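Local coordinates for protein RmpA (Streptococcus mutans, PDB 3BJV) that probably serves as the phosphoryl-carrying IIA component of an ascorbate-specific, phosphoenolpyruvate-dependent phosphotransferase system, passing phosphate on for sugar uptake, at residues H11-G16 and K136-V141; D21-V26 and A46-T51; A73-D78 and A104-K109; D78-V83 and V99-A104; I120-L125 and L142-E147. All blocks are in the same frame, centred on the assembly; numbering follows the deposited sequence.

Interaction 1: H11-G16 and K136-V141; sequences HSIRLG and KTPEEV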
# COMPACT_ATOMS: atom_id res chain seq x y z
N HIS A 11 -9.75 20.84 -6.47
CA HIS A 11 -10.20 21.59 -5.29
C HIS A 11 -10.75 20.68 -4.24
O HIS A 11 -11.86 20.91 -3.68
CB HIS A 11 -11.27 22.59 -5.68
CG HIS A 11 -10.84 23.47 -6.80
ND1 HIS A 11 -11.13 23.19 -8.12
CD2 HIS A 11 -10.07 24.59 -6.79
CE1 HIS A 11 -10.61 24.15 -8.87
NE2 HIS A 11 -9.96 25.00 -8.08
N SER A 12 -9.99 19.64 -3.94
CA SER A 12 -10.54 18.57 -3.18
C SER A 12 -10.02 18.51 -1.75
O SER A 12 -10.15 17.46 -1.10
CB SER A 12 -10.25 17.29 -3.90
OG SER A 12 -8.86 17.22 -4.08
N ILE A 13 -9.43 19.60 -1.26
CA ILE A 13 -9.15 19.73 0.17
C ILE A 13 -10.28 20.53 0.82
O ILE A 13 -10.49 21.70 0.47
CB ILE A 13 -7.87 20.51 0.47
CG1 ILE A 13 -6.65 19.79 -0.08
CG2 ILE A 13 -7.78 20.68 1.98
CD1 ILE A 13 -5.41 20.59 0.03
N ARG A 14 -11.04 19.89 1.73
CA ARG A 14 -12.21 20.50 2.37
C ARG A 14 -12.02 20.25 3.85
O ARG A 14 -12.00 19.12 4.27
CB ARG A 14 -13.50 19.84 1.85
CG ARG A 14 -13.69 19.75 0.29
CD ARG A 14 -13.81 21.14 -0.47
NE ARG A 14 -14.01 20.97 -1.93
CZ ARG A 14 -15.18 20.88 -2.56
NH1 ARG A 14 -15.21 20.68 -3.87
NH2 ARG A 14 -16.32 20.97 -1.90
N LEU A 15 -11.84 21.28 4.65
CA LEU A 15 -11.45 21.08 6.03
C LEU A 15 -12.51 21.47 7.04
O LEU A 15 -13.41 22.29 6.73
CB LEU A 15 -10.20 21.91 6.30
CG LEU A 15 -9.01 21.70 5.41
CD1 LEU A 15 -8.13 22.90 5.66
CD2 LEU A 15 -8.23 20.41 5.76
N GLY A 16 -12.39 20.91 8.26
CA GLY A 16 -13.29 21.24 9.37
C GLY A 16 -14.78 20.91 9.15
O GLY A 16 -15.68 21.69 9.53
N LYS A 136 -6.42 24.99 8.70
CA LYS A 136 -7.55 25.87 8.38
C LYS A 136 -7.73 26.09 6.87
O LYS A 136 -8.83 26.29 6.40
CB LYS A 136 -7.31 27.23 9.00
CG LYS A 136 -7.99 27.47 10.33
CD LYS A 136 -7.04 27.40 11.54
CE LYS A 136 -7.84 26.92 12.81
NZ LYS A 136 -6.97 26.64 13.99
N THR A 137 -6.64 26.09 6.11
CA THR A 137 -6.67 26.44 4.71
C THR A 137 -5.96 25.38 3.92
O THR A 137 -5.05 24.73 4.45
CB THR A 137 -5.96 27.81 4.44
OG1 THR A 137 -4.59 27.71 4.84
CG2 THR A 137 -6.65 28.95 5.19
N PRO A 138 -6.37 25.18 2.65
CA PRO A 138 -5.66 24.25 1.79
C PRO A 138 -4.16 24.48 1.74
O PRO A 138 -3.39 23.51 1.66
CB PRO A 138 -6.32 24.48 0.39
CG PRO A 138 -7.70 24.99 0.69
CD PRO A 138 -7.60 25.74 2.02
N GLU A 139 -3.72 25.74 1.70
CA GLU A 139 -2.29 26.08 1.70
C GLU A 139 -1.48 25.47 2.86
O GLU A 139 -0.34 25.06 2.68
CB GLU A 139 -2.08 27.62 1.67
CG GLU A 139 -2.32 28.30 0.32
CD GLU A 139 -3.71 28.01 -0.31
OE1 GLU A 139 -4.76 28.30 0.33
OE2 GLU A 139 -3.75 27.50 -1.46
N GLU A 140 -2.09 25.38 4.03
CA GLU A 140 -1.47 24.72 5.18
C GLU A 140 -1.22 23.24 5.00
O GLU A 140 -0.15 22.77 5.40
CB GLU A 140 -2.29 24.94 6.46
CG GLU A 140 -2.13 26.31 6.97
CD GLU A 140 -3.11 26.68 8.08
OE1 GLU A 140 -3.26 25.93 9.07
OE2 GLU A 140 -3.69 27.77 7.96
N VAL A 141 -2.21 22.53 4.43
CA VAL A 141 -2.10 21.13 4.14
C VAL A 141 -1.02 20.88 3.11
O VAL A 141 -0.23 19.96 3.24
CB VAL A 141 -3.46 20.50 3.62
CG1 VAL A 141 -3.23 19.05 3.08
CG2 VAL A 141 -4.46 20.45 4.68
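I13 and L15 reach from strand 13-17 to the first turn of helix 138-147, and the contact is van der Waals packing, with methyls against side chains and backbone and no hydrogen bond between 11-16 and 136-141. I13 touches through CD1, which lies 4.0 Å from CB of P138 and 4.1 Å from CG1 of V141, so the methyl meets both the proline ring and the valine. Its CG1 branch lies anti to the carbonyl carbon (chi1 -63°) and chi2 is extended, which carries CD1 to the helix. L15 divides its two methyls. CD1 of L15 lies against the backbone leading into the helix, 3.4 Å from C of K136, while CD2 of L15 packs 3.9 Å from CG2 of V141 as the two side chains slide past each other in opposite directions.

Around this first shell, polar bonds hold the chain on each side. T137 occupies the N-cap position, and its OG1 bonds OE2 of E140 at 3.2 Å, approaching from above the carboxylate plane; a weak bond from N of K136 reaches OE1 of E140. On the strand side, NE of R14 donates almost straight (172°) to O of H11 at 2.8 Å, with the oxygen in the guanidinium plane, and NH1 of R14 forms a salt bridge with E35. H11 itself closes helix 3-10 in a Schellman motif. L82 of strand 79-85 lies beside L15 and V141, and F7 of helix 3-10 beside I13. This is a helix packed by its N-terminal turn on a strand of the central sheet, as in an alpha/beta three-layer sandwich.

Interaction 2: D21-V26 and A46-T51; sequences DWKEAV and AIIEST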
# COMPACT_ATOMS: atom_id res chain seq x y z
N ASP A 21 -21.80 10.14 10.79
CA ASP A 21 -21.46 8.72 10.77
C ASP A 21 -20.47 8.44 9.66
O ASP A 21 -20.07 9.36 8.91
CB ASP A 21 -22.75 7.86 10.63
CG ASP A 21 -23.48 8.11 9.32
OD1 ASP A 21 -22.84 8.32 8.27
OD2 ASP A 21 -24.70 8.11 9.31
N TRP A 22 -20.11 7.17 9.54
CA TRP A 22 -19.12 6.78 8.59
C TRP A 22 -19.53 6.95 7.13
O TRP A 22 -18.67 7.29 6.27
CB TRP A 22 -18.59 5.38 8.89
CG TRP A 22 -19.48 4.23 8.53
CD1 TRP A 22 -20.34 3.57 9.36
CD2 TRP A 22 -19.61 3.60 7.22
NE1 TRP A 22 -21.01 2.58 8.66
CE2 TRP A 22 -20.58 2.56 7.36
CE3 TRP A 22 -19.00 3.80 5.96
CZ2 TRP A 22 -20.94 1.71 6.29
CZ3 TRP A 22 -19.38 2.97 4.90
CH2 TRP A 22 -20.37 1.95 5.08
N LYS A 23 -20.82 6.76 6.84
CA LYS A 23 -21.32 6.83 5.45
C LYS A 23 -21.29 8.28 4.98
O LYS A 23 -20.95 8.54 3.84
CB LYS A 23 -22.74 6.30 5.30
CG LYS A 23 -22.92 4.83 5.73
CD LYS A 23 -24.22 4.28 5.19
CE LYS A 23 -24.39 2.78 5.50
NZ LYS A 23 -25.29 2.60 6.70
N GLU A 24 -21.65 9.19 5.88
CA GLU A 24 -21.51 10.61 5.62
C GLU A 24 -20.06 11.05 5.44
O GLU A 24 -19.75 11.82 4.54
CB GLU A 24 -22.16 11.47 6.68
CG GLU A 24 -21.81 12.93 6.41
CD GLU A 24 -22.96 13.87 6.62
OE1 GLU A 24 -23.45 13.93 7.78
OE2 GLU A 24 -23.36 14.54 5.60
N ALA A 25 -19.18 10.57 6.31
CA ALA A 25 -17.76 10.91 6.24
C ALA A 25 -17.23 10.51 4.85
O ALA A 25 -16.57 11.26 4.16
CB ALA A 25 -17.01 10.18 7.36
N VAL A 26 -17.61 9.31 4.43
CA VAL A 26 -17.24 8.78 3.13
C VAL A 26 -17.83 9.63 2.01
O VAL A 26 -17.14 9.97 1.07
CB VAL A 26 -17.58 7.27 3.02
CG1 VAL A 26 -17.44 6.78 1.58
CG2 VAL A 26 -16.68 6.50 3.94
N ALA A 46 -20.30 2.45 -4.70
CA ALA A 46 -19.34 1.33 -4.64
C ALA A 46 -18.56 1.24 -3.33
O ALA A 46 -18.34 0.14 -2.83
CB ALA A 46 -18.39 1.34 -5.82
N ILE A 47 -18.12 2.37 -2.80
CA ILE A 47 -17.26 2.40 -1.61
C ILE A 47 -18.13 1.92 -0.49
O ILE A 47 -17.71 1.06 0.28
CB ILE A 47 -16.65 3.82 -1.33
CG1 ILE A 47 -15.48 4.09 -2.26
CG2 ILE A 47 -16.05 3.91 0.04
CD1 ILE A 47 -15.22 5.62 -2.45
N ILE A 48 -19.37 2.42 -0.46
CA ILE A 48 -20.32 2.06 0.60
C ILE A 48 -20.71 0.61 0.54
O ILE A 48 -20.67 -0.07 1.54
CB ILE A 48 -21.57 3.03 0.64
CG1 ILE A 48 -21.15 4.43 1.17
CG2 ILE A 48 -22.69 2.43 1.48
CD1 ILE A 48 -22.27 5.22 1.65
N GLU A 49 -21.14 0.14 -0.63
CA GLU A 49 -21.41 -1.31 -0.80
C GLU A 49 -20.24 -2.21 -0.50
O GLU A 49 -20.45 -3.25 0.13
CB GLU A 49 -21.94 -1.64 -2.21
CG GLU A 49 -23.22 -0.92 -2.51
CD GLU A 49 -24.29 -1.23 -1.49
OE1 GLU A 49 -24.62 -2.43 -1.42
OE2 GLU A 49 -24.77 -0.32 -0.74
N SER A 50 -19.03 -1.84 -0.93
CA SER A 50 -17.83 -2.63 -0.56
C SER A 50 -17.54 -2.63 0.92
O SER A 50 -17.15 -3.64 1.47
CB SER A 50 -16.61 -2.14 -1.31
OG SER A 50 -16.80 -2.42 -2.69
N THR A 51 -17.74 -1.51 1.56
CA THR A 51 -17.53 -1.37 2.97
C THR A 51 -18.52 -2.24 3.76
O THR A 51 -18.09 -2.95 4.69
CB THR A 51 -17.66 0.09 3.40
OG1 THR A 51 -16.67 0.85 2.72
CG2 THR A 51 -17.43 0.22 4.83
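Two neighbouring helices of the alpha/beta sandwich, 22-36 and 42-54, pack here through W22, K23 and V26 on one and I47, I48 and T51 on the other. Their short axes run at 146° to each other, closer to antiparallel than to perpendicular, and approach to 10.6 Å. That wide spacing is bridged by long or branched side chains, I48 and the indole of W22 burying most. Chi1 of 76° sets the CG of W22 between the backbone N and the carbonyl carbon, and the six-membered ring is carried across to T51, where CG2 of T51 lies 3.4 Å from CZ3 of W22 at an oblique angle to the ring. O of I48 lies near the ring plane, at the edge. One face of the same indole is covered from within its own helix by CG of K23, 3.6 Å above the plane of W22, over its centre.

This is a helix pair in an outer layer of the sandwich, joined without any hydrogen bond between the two segments. CD1 of I48 meets the aliphatic start of K23, 3.8 Å from CB of K23, the two side chains crossing at about a right angle; V26 brings CG1 to 3.5 Å from CG2 of I47. The ring of F91 also meets the indole, and T92 touches it. OG1 of T51 donates to O of I47 at 2.7 Å from above the carbonyl plane, on the face opposite to that used by N of T51, and also bonds OH of Y58. At the start of helix 22-36, OD1 of D21 caps N of E24 with a nearly straight bond (175°).

Interaction 3: A73-D78 and A104-K109; sequences AGVQRD and AATSSK
D78 and T106 meet beside the paired strands 79-85 and 96-104 of the three-layer sandwich's sheet, where the loop entering the first strand faces the N-cap turn that follows the second. The D78 carboxylate bonds T106 through both oxygens. OD1 of D78 accepts from N of T106 at 2.7 Å with a bent N-H...O angle of 149°, while OD2 of D78 takes the hydroxyl OG1 of T106 at 3.1 Å. Each donor arrives on the syn side of its oxygen, 34° out of the carboxylate plane for the amide and 28° for the hydroxyl. The backbone NH and the side chain of one residue are thus both satisfied by one carboxylate, and the two-point grip should limit its rotation. The first torsion of T106 sets OG1 between its own N and carbonyl carbon, near enough to N for both to meet the carboxylate.

S107 is the N-cap of helix 108-123, its OG bonded to N of I110, so the aspartate holds the chain at the residue just before the N-cap. I110 also packs on D78 and A105. NH1 of R77 has a weak bond to O of S36.

Around the polar pair, methyls meet side chains and backbone: CG1 of V75 lies 3.9 Å from CB of A104, and Y43 of helix 42-54 touches V75. CA of R77 approaches CG2 of T106 to 3.8 Å, and CA of D78 makes a CA-H...O contact of 2.9 Å with O of A104.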
# COMPACT_ATOMS: atom_id res chain seq x y z
N ALA A 73 -15.23 0.62 -11.04
CA ALA A 73 -16.40 1.27 -10.41
C ALA A 73 -16.48 2.81 -10.67
O ALA A 73 -17.00 3.54 -9.88
CB ALA A 73 -16.42 0.96 -8.90
N GLY A 74 -15.94 3.30 -11.78
CA GLY A 74 -16.20 4.68 -12.21
C GLY A 74 -15.09 5.70 -12.03
O GLY A 74 -15.37 6.92 -12.01
N VAL A 75 -13.84 5.26 -11.97
CA VAL A 75 -12.74 6.19 -12.02
C VAL A 75 -12.50 6.60 -13.49
O VAL A 75 -12.36 5.71 -14.33
CB VAL A 75 -11.43 5.60 -11.37
CG1 VAL A 75 -10.23 6.59 -11.52
CG2 VAL A 75 -11.69 5.20 -9.86
N GLN A 76 -12.48 7.92 -13.76
CA GLN A 76 -12.13 8.52 -15.03
C GLN A 76 -10.70 8.90 -15.03
O GLN A 76 -10.02 8.78 -16.02
CB GLN A 76 -12.88 9.83 -15.27
CG GLN A 76 -14.39 9.80 -14.99
CD GLN A 76 -15.16 9.35 -16.18
OE1 GLN A 76 -14.79 8.37 -16.84
NE2 GLN A 76 -16.26 10.05 -16.47
N ARG A 77 -10.24 9.44 -13.92
CA ARG A 77 -8.85 9.80 -13.86
C ARG A 77 -8.32 9.74 -12.43
O ARG A 77 -9.11 9.74 -11.47
CB ARG A 77 -8.63 11.17 -14.51
CG ARG A 77 -9.29 12.28 -13.79
CD ARG A 77 -8.89 13.58 -14.46
NE ARG A 77 -8.92 14.67 -13.48
CZ ARG A 77 -9.93 15.53 -13.39
NH1 ARG A 77 -10.98 15.43 -14.25
NH2 ARG A 77 -9.86 16.51 -12.47
N ASP A 78 -6.98 9.67 -12.33
CA ASP A 78 -6.26 9.56 -11.04
C ASP A 78 -6.46 10.84 -10.21
O ASP A 78 -6.34 11.92 -10.74
CB ASP A 78 -4.76 9.31 -11.27
CG ASP A 78 -4.49 7.96 -11.82
OD1 ASP A 78 -4.85 6.92 -11.19
OD2 ASP A 78 -3.93 7.92 -12.91
N ALA A 104 -8.61 8.09 -6.05
CA ALA A 104 -9.02 7.49 -7.34
C ALA A 104 -7.83 7.10 -8.21
O ALA A 104 -7.12 8.00 -8.71
CB ALA A 104 -9.95 8.43 -8.12
N ALA A 105 -7.64 5.79 -8.42
CA ALA A 105 -6.55 5.25 -9.24
C ALA A 105 -7.06 4.52 -10.49
O ALA A 105 -8.00 3.73 -10.42
CB ALA A 105 -5.65 4.27 -8.41
N THR A 106 -6.42 4.75 -11.62
CA THR A 106 -6.90 4.13 -12.87
C THR A 106 -6.46 2.66 -13.06
O THR A 106 -6.93 1.97 -13.99
CB THR A 106 -6.51 4.97 -14.10
OG1 THR A 106 -5.10 5.25 -14.05
CG2 THR A 106 -7.35 6.27 -14.15
N SER A 107 -5.61 2.17 -12.16
CA SER A 107 -5.15 0.78 -12.18
C SER A 107 -4.56 0.44 -10.82
O SER A 107 -4.09 1.35 -10.11
CB SER A 107 -4.10 0.57 -13.26
OG SER A 107 -2.84 1.04 -12.81
N SER A 108 -4.57 -0.85 -10.46
CA SER A 108 -3.93 -1.34 -9.24
C SER A 108 -2.44 -1.02 -9.23
O SER A 108 -1.87 -0.84 -8.18
CB SER A 108 -4.14 -2.84 -9.06
OG SER A 108 -3.42 -3.63 -10.06
N LYS A 109 -1.82 -0.93 -10.40
CA LYS A 109 -0.41 -0.66 -10.47
C LYS A 109 -0.09 0.73 -9.92
O LYS A 109 0.86 0.89 -9.14
CB LYS A 109 0.14 -0.87 -11.89
CG LYS A 109 0.18 -2.33 -12.26
CD LYS A 109 0.76 -2.63 -13.65
CE LYS A 109 0.14 -3.97 -14.14
NZ LYS A 109 -1.31 -3.73 -14.53

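Interaction 4: D78-V83 and V99-A104; sequences DAFSLV and VLLALA
F80 places its CG anti to the carbonyl carbon (chi1 -59°), whereas L101 and L103 set theirs anti to the backbone N, and these torsions bring the ends of L101 and L103 against the F80 ring. CD2 of F80 lies 3.7 Å from CD2 of L101, and CE2 of F80 lies 3.9 Å from CD1 of L103. L103 runs alongside the phenylalanine, pointing the same way; L101 crosses it at a slant.

The backbones are antiparallel, 162° apart end to end. A79 with A104 and V83 with L100 are hydrogen-bonded pairs, F80 with L103 a non-hydrogen-bonded one. N of L100 donates to O of V83 at 2.7 Å and 176°, and N of A104 to O of A79 at 2.7 Å. Between the pairs, N of S81 bonds O of A102 at 3.0 Å. CG1 of V83 and CD1 of L100 lie 4.1 Å apart, on the sheet side also taken by A79 and A104.

OG of S81 bonds O of S29, which ties the sheet to helix 22-36; helix 108-123, through I119, A115 and L122, covers F80, L103 and L101. Strand 13-17 pairs with 79-85 and strand 63-65 with 96-104, making these two the middle of the sheet.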
# COMPACT_ATOMS: atom_id res chain seq x y z
N ASP A 78 -6.98 9.67 -12.33
CA ASP A 78 -6.26 9.56 -11.04
C ASP A 78 -6.46 10.84 -10.21
O ASP A 78 -6.34 11.92 -10.74
CB ASP A 78 -4.76 9.31 -11.27
CG ASP A 78 -4.49 7.96 -11.82
OD1 ASP A 78 -4.85 6.92 -11.19
OD2 ASP A 78 -3.93 7.92 -12.91
N ALA A 79 -6.83 10.74 -8.96
CA ALA A 79 -7.08 11.97 -8.15
C ALA A 79 -7.17 11.59 -6.73
O ALA A 79 -7.31 10.39 -6.43
CB ALA A 79 -8.37 12.67 -8.60
N PHE A 80 -7.07 12.60 -5.87
CA PHE A 80 -7.14 12.46 -4.44
C PHE A 80 -8.00 13.58 -3.89
O PHE A 80 -8.06 14.64 -4.49
CB PHE A 80 -5.76 12.66 -3.80
CG PHE A 80 -4.71 11.71 -4.26
CD1 PHE A 80 -3.84 12.05 -5.30
CD2 PHE A 80 -4.51 10.49 -3.59
CE1 PHE A 80 -2.83 11.18 -5.70
CE2 PHE A 80 -3.46 9.61 -3.98
CZ PHE A 80 -2.63 9.96 -5.01
N SER A 81 -8.63 13.35 -2.73
CA SER A 81 -9.14 14.43 -1.91
C SER A 81 -8.68 14.28 -0.43
O SER A 81 -8.15 13.27 -0.03
CB SER A 81 -10.65 14.47 -1.97
OG SER A 81 -11.15 13.39 -1.21
N LEU A 82 -8.85 15.32 0.36
CA LEU A 82 -8.54 15.28 1.74
C LEU A 82 -9.62 16.07 2.47
O LEU A 82 -9.90 17.25 2.14
CB LEU A 82 -7.16 15.86 2.00
CG LEU A 82 -6.59 15.59 3.40
CD1 LEU A 82 -5.11 15.50 3.26
CD2 LEU A 82 -6.97 16.70 4.39
N VAL A 83 -10.21 15.40 3.45
CA VAL A 83 -11.28 15.94 4.26
C VAL A 83 -10.84 15.71 5.73
O VAL A 83 -10.36 14.61 6.05
CB VAL A 83 -12.60 15.18 3.97
CG1 VAL A 83 -13.58 15.25 5.18
CG2 VAL A 83 -13.29 15.67 2.66
N VAL A 99 -9.52 11.88 9.72
CA VAL A 99 -8.99 12.42 8.45
C VAL A 99 -9.27 11.43 7.32
O VAL A 99 -8.99 10.24 7.45
CB VAL A 99 -7.47 12.73 8.51
CG1 VAL A 99 -7.02 13.47 7.27
CG2 VAL A 99 -7.11 13.52 9.78
N LEU A 100 -9.84 11.94 6.22
CA LEU A 100 -10.13 11.07 5.07
C LEU A 100 -9.44 11.55 3.80
O LEU A 100 -9.57 12.70 3.38
CB LEU A 100 -11.65 10.84 4.86
CG LEU A 100 -12.38 10.34 6.08
CD1 LEU A 100 -13.16 11.48 6.70
CD2 LEU A 100 -13.32 9.24 5.67
N LEU A 101 -8.64 10.66 3.23
CA LEU A 101 -7.97 10.93 1.99
C LEU A 101 -8.49 9.90 0.95
O LEU A 101 -8.03 8.76 0.92
CB LEU A 101 -6.46 10.90 2.18
CG LEU A 101 -5.60 11.78 1.26
CD1 LEU A 101 -4.16 11.92 1.86
CD2 LEU A 101 -5.54 11.18 -0.15
N ALA A 102 -9.48 10.32 0.17
CA ALA A 102 -10.06 9.49 -0.88
C ALA A 102 -9.13 9.42 -2.07
O ALA A 102 -8.44 10.36 -2.41
CB ALA A 102 -11.36 10.00 -1.31
N LEU A 103 -9.16 8.28 -2.71
CA LEU A 103 -8.16 7.94 -3.66
C LEU A 103 -8.92 7.51 -4.89
O LEU A 103 -9.80 6.62 -4.78
CB LEU A 103 -7.40 6.73 -3.06
CG LEU A 103 -6.46 5.79 -3.84
CD1 LEU A 103 -5.69 6.59 -4.94
CD2 LEU A 103 -5.49 5.17 -2.83
N ALA A 104 -8.61 8.09 -6.05
CA ALA A 104 -9.02 7.49 -7.34
C ALA A 104 -7.83 7.10 -8.21
O ALA A 104 -7.12 8.00 -8.71
CB ALA A 104 -9.95 8.43 -8.12

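Interaction 5: I120-L125 and L142-E147; sequences IALFEL and LAMVEE
The end of helix 108-123 approaches helix 138-147 with CA of L122 6.1 Å from CA of V145, and the chain leaves helical geometry after F123 so that L125, just past the helix end, also faces the second helix. This is a helix-helix contact within one outer layer of the alpha/beta sandwich, made by packing, with no hydrogen bond between 120-125 and 142-147.

L122 uses CD1, which touches two successive residues of helix 138-147, 4.1 Å from CB of M144 and 4.2 Å from CG2 of V145. With CG anti to the backbone N (chi1 -180°), the branch leans over to the neighbouring helix although the CB itself does not point there; its line crosses that of M144 at about a right angle. L125, by contrast, starts out toward the helix and meets it with both branches. CD1 of L125 reaches the backbone, 3.4 Å from O of M144, and is 4.2 Å from CE of the same methionine, whose chain bends at chi3 (67°) and brings the terminal methyl back to the leucine.

Around the contact, L101 of strand 96-104 lies against L122, F7 of helix 3-10 against V145, and L132 of helix 128-133 against M144. E124, between the two leucines in sequence, turns to the second subunit and bonds OH of Y153 of that subunit.

E147, exposed to solvent, completes the contact. Its chain is extended and crosses L125 obliquely, while OE2 of E147 forms a salt bridge with NH2 of R131; CG of E147 lies 3.9 Å and OE1 of E147 3.6 Å from CD2 of L125.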
# COMPACT_ATOMS: atom_id res chain seq x y z
N ILE A 120 1.44 7.50 2.55
CA ILE A 120 2.14 7.13 3.75
C ILE A 120 3.22 8.15 4.18
O ILE A 120 3.33 8.46 5.38
CB ILE A 120 2.52 5.58 3.87
CG1 ILE A 120 3.62 5.13 2.96
CG2 ILE A 120 1.29 4.62 3.66
CD1 ILE A 120 3.29 3.62 2.51
N ALA A 121 3.91 8.75 3.20
CA ALA A 121 4.80 9.92 3.46
C ALA A 121 4.12 11.05 4.25
O ALA A 121 4.67 11.55 5.22
CB ALA A 121 5.36 10.47 2.13
N LEU A 122 2.93 11.46 3.81
CA LEU A 122 2.15 12.51 4.50
C LEU A 122 1.87 12.14 5.97
O LEU A 122 2.20 12.92 6.89
CB LEU A 122 0.85 12.77 3.74
CG LEU A 122 -0.10 13.82 4.30
CD1 LEU A 122 0.61 15.20 4.37
CD2 LEU A 122 -1.37 13.91 3.38
N PHE A 123 1.32 10.93 6.18
CA PHE A 123 0.91 10.48 7.47
C PHE A 123 2.04 10.06 8.39
O PHE A 123 1.84 9.97 9.58
CB PHE A 123 -0.16 9.40 7.35
CG PHE A 123 -1.48 9.95 6.94
CD1 PHE A 123 -2.31 10.58 7.88
CD2 PHE A 123 -1.90 9.89 5.60
CE1 PHE A 123 -3.53 11.12 7.49
CE2 PHE A 123 -3.12 10.43 5.20
CZ PHE A 123 -3.94 11.05 6.15
N GLU A 124 3.23 9.86 7.87
CA GLU A 124 4.38 9.63 8.76
C GLU A 124 5.14 10.87 9.25
O GLU A 124 6.18 10.74 9.90
CB GLU A 124 5.36 8.65 8.12
CG GLU A 124 4.74 7.24 8.00
CD GLU A 124 5.72 6.23 7.49
OE1 GLU A 124 6.83 6.62 7.02
OE2 GLU A 124 5.35 5.04 7.55
N LEU A 125 4.68 12.07 8.90
CA LEU A 125 5.23 13.28 9.51
C LEU A 125 4.91 13.22 11.00
O LEU A 125 3.97 12.51 11.41
CB LEU A 125 4.56 14.50 8.89
CG LEU A 125 4.97 14.70 7.46
CD1 LEU A 125 4.16 15.84 6.82
CD2 LEU A 125 6.48 14.91 7.37
N LEU A 142 -1.02 21.69 2.06
CA LEU A 142 0.02 21.62 1.01
C LEU A 142 1.41 21.92 1.57
O LEU A 142 2.38 21.28 1.17
CB LEU A 142 -0.28 22.59 -0.13
CG LEU A 142 -1.54 22.40 -0.94
CD1 LEU A 142 -1.74 23.64 -1.78
CD2 LEU A 142 -1.42 21.17 -1.81
N ALA A 143 1.54 22.85 2.53
CA ALA A 143 2.86 22.98 3.17
C ALA A 143 3.31 21.64 3.80
O ALA A 143 4.45 21.19 3.58
CB ALA A 143 2.90 24.14 4.17
N MET A 144 2.40 20.96 4.51
CA MET A 144 2.66 19.57 4.94
C MET A 144 3.02 18.58 3.83
O MET A 144 3.90 17.75 4.01
CB MET A 144 1.49 19.02 5.73
CG MET A 144 1.39 19.64 7.11
SD MET A 144 0.02 18.96 8.08
CE MET A 144 0.50 17.25 8.35
N VAL A 145 2.34 18.66 2.69
CA VAL A 145 2.66 17.79 1.57
C VAL A 145 4.09 18.03 1.11
O VAL A 145 4.82 17.08 0.87
CB VAL A 145 1.66 17.93 0.41
CG1 VAL A 145 2.21 17.26 -0.85
CG2 VAL A 145 0.28 17.35 0.79
N GLU A 146 4.50 19.31 1.02
CA GLU A 146 5.89 19.63 0.69
C GLU A 146 6.90 18.94 1.63
O GLU A 146 7.88 18.34 1.20
CB GLU A 146 6.11 21.16 0.74
CG GLU A 146 5.33 21.90 -0.30
CD GLU A 146 5.75 21.43 -1.66
OE1 GLU A 146 7.00 21.27 -1.83
OE2 GLU A 146 4.85 21.18 -2.51
N GLU A 147 6.65 19.06 2.92
CA GLU A 147 7.51 18.52 3.94
C GLU A 147 7.62 16.97 3.88
O GLU A 147 8.57 16.40 4.40
CB GLU A 147 6.95 19.01 5.27
CG GLU A 147 7.63 18.54 6.54
CD GLU A 147 6.80 18.82 7.81
OE1 GLU A 147 7.12 18.17 8.84
OE2 GLU A 147 5.84 19.67 7.79

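The centre of interaction 4 lies about 3 Å from the chain centre, and it is the sheet core to which the others relate. Interaction 3 shares D78 and A104 with it, extending the same two strands into their flanking turns. Interaction 1 touches it along neighbouring strands 13-17 and 79-85, and interaction 5 through L101, L82 and V99 against L122 and F123. Interactions 1 and 5 use successive parts of helix 138-147. Interaction 2 meets the sheet at A25 and L100; its centre and that of interaction 5 are about 25 Å apart, across the chain centre. Interaction 1 joins an early strand to the last helix, spans 2, 3 and 4 in sequence and alternates with 5; together the five tie helices and sheet into one domain.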